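PDB 3TCR: molybdopterin biosynthesis protein from Mycobacterium abscessus, which probably takes part in molybdenum cofactor biosynthesis, as a member of the MoCF_biosynth family with a probable molybdopterin-binding domain. Local coordinates for residues P42-R54 / A98-G111. Residues are numbered along the deposited sequence; the frame is centred on the assembly and turned at random.
Sequences PVGRSLVVIVNDR and AVIGGVDLVVTVGG
Strands 44-51 and 105-109 pair in parallel between strands 76-84 and 164-169, their axes 4.7 Å apart at closest and inclined by 20°, with Ser46 beside Leu105 and Ile50 beside Val109. Their ladder steps in the usual parallel manner: Leu47 N bonds to Leu105 O at 2.8 Å, while Leu47 O takes Val107 N, and Val49 and Val51 repeat the scheme up to Val109 O. That last oxygen also receives a bond from a water weakly tied to Asn52 ND2.

At the start of the ladder Arg45 O still accepts Leu105 N, but the acceptor for Arg45 N is a side chain. Asp104 presents the anti lone pair of OD2 to Arg45 N, 2.8 Å away and almost straight at 177°. The Arg45 side chain, bent at chi3 (57°), reaches the end of helix 88-100, where Gly102 closes a Schellman motif. There NH2 donates to Gly101 O at 3.2 Å, within the guanidinium plane but above that of the carbonyl, and Val103 CA lies over the rim of one guanidinium face. Arg45 NE forms a salt bridge with Asp79 of strand 76-84.

Mostly apolar groups line both faces. Leu47 CD2 meets Ala98 CB of the helix at 3.7 Å, and Val49 CG2 touches Val106 CG1 on that same face; there Thr108 turns CG2 to Val49 CB while its OG1 bonds to Asn168. On the other, Ile50 and Val109 lie side by side, CD1 of Ile50 lying 4.0 Å from Val109 CB; helix 64-73 packs here through Val67 and Leu71.

This is the core of a Rossmann-like three-layer fold, in which helix 64-73, strand 76-84 and helix 88-100 lie between the paired strands. Buried peptide groups are satisfied along the ladder, whereas at its partly exposed start the Arg45 side chain links the end of helix 88-100 to Asp79, its positive charge probably stabilised chiefly by that carboxylate and further by the helix's negative end.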
loop_
_atom_site.group_PDB
_atom_site.type_symbol
_atom_site.label_atom_id
_atom_site.label_comp_id
_atom_site.label_asym_id
_atom_site.label_seq_id
_atom_site.Cartn_x
_atom_site.Cartn_y
_atom_site.Cartn_z
ATOM N N PRO A 42 17.903 -5.367 27.116
ATOM C CA PRO A 42 17.250 -4.313 26.314
ATOM C C PRO A 42 17.219 -4.672 24.820
ATOM O O PRO A 42 18.200 -5.188 24.291
ATOM C CB PRO A 42 18.109 -3.048 26.569
ATOM C CG PRO A 42 19.261 -3.473 27.458
ATOM C CD PRO A 42 18.917 -4.825 28.046
ATOM N N VAL A 43 16.102 -4.412 24.155
ATOM C CA VAL A 43 15.985 -4.740 22.730
ATOM C C VAL A 43 16.819 -3.803 21.832
ATOM O O VAL A 43 17.387 -4.225 20.819
ATOM C CB VAL A 43 14.535 -4.658 22.269
ATOM C CG1 VAL A 43 14.500 -4.746 20.743
ATOM C CG2 VAL A 43 13.704 -5.737 22.953
ATOM N N GLY A 44 16.919 -2.540 22.217
ATOM C CA GLY A 44 17.647 -1.569 21.416
ATOM C C GLY A 44 17.389 -0.179 21.933
ATOM O O GLY A 44 16.718 -0.013 22.954
ATOM N N ARG A 45 17.954 0.805 21.234
ATOM C CA ARG A 45 17.821 2.204 21.562
ATOM C C ARG A 45 16.776 2.869 20.651
ATOM O O ARG A 45 16.696 2.573 19.462
ATOM C CB ARG A 45 19.187 2.859 21.377
ATOM C CG ARG A 45 20.212 2.471 22.443
ATOM C CD ARG A 45 21.657 2.737 21.988
ATOM N NE ARG A 45 21.856 4.128 21.612
ATOM C CZ ARG A 45 22.469 4.591 20.511
ATOM N NH1 ARG A 45 22.995 3.798 19.587
ATOM N NH2 ARG A 45 22.556 5.897 20.342
ATOM N N SER A 46 16.009 3.793 21.209
ATOM C CA SER A 46 14.963 4.502 20.484
ATOM C C SER A 46 14.991 6.009 20.694
ATOM O O SER A 46 15.514 6.495 21.695
ATOM C CB SER A 46 13.580 3.976 20.903
ATOM O OG SER A 46 13.389 4.147 22.297
ATOM N N LEU A 47 14.421 6.733 19.726
ATOM C CA LEU A 47 14.210 8.175 19.825
ATOM C C LEU A 47 12.810 8.540 19.331
ATOM O O LEU A 47 12.328 8.007 18.334
ATOM C CB LEU A 47 15.246 8.940 19.003
ATOM C CG LEU A 47 15.181 10.494 19.047
ATOM C CD1 LEU A 47 16.058 11.022 20.180
ATOM C CD2 LEU A 47 15.659 11.071 17.744
ATOM N N VAL A 48 12.170 9.458 20.035
ATOM C CA VAL A 48 10.884 9.975 19.679
ATOM C C VAL A 48 11.016 11.376 19.146
ATOM O O VAL A 48 11.650 12.245 19.777
ATOM C CB VAL A 48 9.966 10.020 20.912
ATOM C CG1 VAL A 48 8.554 10.459 20.506
ATOM C CG2 VAL A 48 9.957 8.658 21.578
ATOM N N VAL A 49 10.417 11.607 17.984
ATOM C CA VAL A 49 10.376 12.923 17.362
ATOM C C VAL A 49 8.922 13.400 17.345
ATOM O O VAL A 49 8.105 12.827 16.662
ATOM C CB VAL A 49 10.913 12.881 15.906
ATOM C CG1 VAL A 49 10.848 14.275 15.274
ATOM C CG2 VAL A 49 12.339 12.328 15.879
ATOM N N ILE A 50 8.603 14.439 18.120
ATOM C CA ILE A 50 7.246 15.001 18.162
ATOM C C ILE A 50 7.175 16.026 17.055
ATOM O O ILE A 50 7.954 16.971 17.063
ATOM C CB ILE A 50 6.970 15.738 19.488
ATOM C CG1 ILE A 50 7.024 14.759 20.664
ATOM C CG2 ILE A 50 5.643 16.499 19.422
ATOM C CD1 ILE A 50 6.107 13.566 20.517
ATOM N N VAL A 51 6.272 15.838 16.101
ATOM C CA VAL A 51 6.134 16.775 14.995
ATOM C C VAL A 51 4.855 17.562 15.222
ATOM O O VAL A 51 3.760 17.092 14.909
ATOM C CB VAL A 51 6.088 16.076 13.603
ATOM C CG1 VAL A 51 5.963 17.137 12.496
ATOM C CG2 VAL A 51 7.317 15.177 13.391
ATOM N N ASN A 52 4.996 18.740 15.811
ATOM C CA ASN A 52 3.840 19.542 16.207
ATOM C C ASN A 52 4.169 21.025 16.363
ATOM O O ASN A 52 4.931 21.395 17.244
ATOM C CB ASN A 52 3.319 18.999 17.534
ATOM C CG ASN A 52 1.924 19.481 17.855
ATOM O OD1 ASN A 52 1.669 20.665 18.085
ATOM N ND2 ASN A 52 1.008 18.545 17.863
ATOM N N ASP A 53 3.591 21.879 15.531
ATOM C CA ASP A 53 3.860 23.344 15.641
ATOM C C ASP A 53 3.581 23.940 17.001
ATOM O O ASP A 53 4.347 24.762 17.473
ATOM C CB ASP A 53 3.035 24.118 14.636
ATOM C CG ASP A 53 3.448 23.829 13.259
ATOM O OD1 ASP A 53 4.667 23.650 13.050
ATOM O OD2 ASP A 53 2.564 23.740 12.392
ATOM N N ARG A 54 2.488 23.516 17.625
ATOM C CA ARG A 54 2.110 24.034 18.930
ATOM C C ARG A 54 3.038 23.571 20.025
ATOM O O ARG A 54 3.440 24.376 20.876
ATOM C CB ARG A 54 0.671 23.652 19.276
ATOM C CG ARG A 54 -0.346 24.484 18.528
ATOM C CD ARG A 54 -1.736 23.920 18.739
ATOM N NE ARG A 54 -2.673 24.397 17.726
ATOM C CZ ARG A 54 -3.956 24.028 17.661
ATOM N NH1 ARG A 54 -4.471 23.185 18.559
ATOM N NH2 ARG A 54 -4.733 24.514 16.700
ATOM N N ALA A 98 19.386 11.068 14.569
ATOM C CA ALA A 98 19.224 9.759 15.171
ATOM C C ALA A 98 19.977 8.713 14.329
ATOM O O ALA A 98 20.655 7.865 14.873
ATOM C CB ALA A 98 17.769 9.392 15.269
ATOM N N VAL A 99 19.887 8.836 13.007
ATOM C CA VAL A 99 20.531 7.891 12.075
ATOM C C VAL A 99 22.036 7.915 12.248
ATOM O O VAL A 99 22.681 6.839 12.353
ATOM C CB VAL A 99 20.145 8.202 10.589
ATOM C CG1 VAL A 99 20.994 7.409 9.578
ATOM C CG2 VAL A 99 18.629 7.988 10.386
ATOM N N ILE A 100 22.611 9.111 12.315
ATOM C CA ILE A 100 24.055 9.191 12.459
ATOM C C ILE A 100 24.549 8.721 13.839
ATOM O O ILE A 100 25.665 8.194 13.956
ATOM C CB ILE A 100 24.621 10.587 12.100
ATOM C CG1 ILE A 100 26.098 10.435 11.671
ATOM C CG2 ILE A 100 24.527 11.578 13.273
ATOM C CD1 ILE A 100 26.712 11.716 11.096
ATOM N N GLY A 101 23.733 8.884 14.872
ATOM C CA GLY A 101 24.034 8.356 16.215
ATOM C C GLY A 101 23.765 6.858 16.375
ATOM O O GLY A 101 23.961 6.306 17.449
ATOM N N GLY A 102 23.322 6.172 15.329
ATOM C CA GLY A 102 23.153 4.718 15.392
ATOM C C GLY A 102 21.906 4.245 16.134
ATOM O O GLY A 102 21.861 3.118 16.579
ATOM N N VAL A 103 20.904 5.110 16.292
ATOM C CA VAL A 103 19.690 4.733 16.982
ATOM C C VAL A 103 18.959 3.577 16.234
ATOM O O VAL A 103 18.878 3.570 15.008
ATOM C CB VAL A 103 18.768 5.961 17.148
ATOM C CG1 VAL A 103 17.396 5.565 17.701
ATOM C CG2 VAL A 103 19.448 7.052 18.007
ATOM N N ASP A 104 18.405 2.626 16.970
ATOM C CA ASP A 104 17.714 1.470 16.345
ATOM C C ASP A 104 16.291 1.746 15.863
ATOM O O ASP A 104 15.877 1.226 14.823
ATOM C CB ASP A 104 17.685 0.294 17.307
ATOM C CG ASP A 104 19.086 -0.108 17.762
ATOM O OD1 ASP A 104 19.891 -0.569 16.921
ATOM O OD2 ASP A 104 19.412 0.069 18.942
ATOM N N LEU A 105 15.552 2.551 16.626
ATOM C CA LEU A 105 14.164 2.906 16.300
ATOM C C LEU A 105 13.868 4.373 16.513
ATOM O O LEU A 105 14.112 4.909 17.584
ATOM C CB LEU A 105 13.208 2.080 17.156
ATOM C CG LEU A 105 11.729 2.360 17.016
ATOM C CD1 LEU A 105 11.236 2.104 15.599
ATOM C CD2 LEU A 105 11.005 1.514 18.081
ATOM N N VAL A 106 13.350 5.021 15.486
ATOM C CA VAL A 106 12.829 6.371 15.586
ATOM C C VAL A 106 11.340 6.314 15.274
ATOM O O VAL A 106 10.946 5.807 14.201
ATOM C CB VAL A 106 13.520 7.298 14.578
ATOM C CG1 VAL A 106 12.795 8.634 14.495
ATOM C CG2 VAL A 106 15.005 7.462 14.898
ATOM N N VAL A 107 10.510 6.751 16.224
ATOM C CA VAL A 107 9.080 6.927 16.034
ATOM C C VAL A 107 8.813 8.433 15.981
ATOM O O VAL A 107 9.160 9.167 16.923
ATOM C CB VAL A 107 8.322 6.340 17.222
ATOM C CG1 VAL A 107 6.794 6.544 17.107
ATOM C CG2 VAL A 107 8.693 4.859 17.405
ATOM N N THR A 108 8.245 8.903 14.872
ATOM C CA THR A 108 7.815 10.290 14.732
ATOM C C THR A 108 6.305 10.257 14.995
ATOM O O THR A 108 5.640 9.281 14.609
ATOM C CB THR A 108 8.082 10.877 13.313
ATOM O OG1 THR A 108 7.190 10.298 12.343
ATOM C CG2 THR A 108 9.507 10.651 12.861
ATOM N N VAL A 109 5.783 11.314 15.624
ATOM C CA VAL A 109 4.405 11.385 16.087
ATOM C C VAL A 109 3.865 12.729 15.642
ATOM O O VAL A 109 4.360 13.766 16.091
ATOM C CB VAL A 109 4.328 11.359 17.642
ATOM C CG1 VAL A 109 2.878 11.495 18.154
ATOM C CG2 VAL A 109 5.012 10.116 18.185
ATOM N N GLY A 110 2.860 12.721 14.765
ATOM C CA GLY A 110 2.336 13.961 14.198
ATOM C C GLY A 110 2.699 14.166 12.742
ATOM O O GLY A 110 3.636 13.491 12.192
ATOM N N GLY A 111 1.924 15.059 12.101
ATOM C CA GLY A 111 2.255 15.539 10.762
ATOM C C GLY A 111 1.951 14.571 9.631
ATOM O O GLY A 111 2.561 14.654 8.560
HETATM O O HOH W 1 2.162 15.410 17.613
#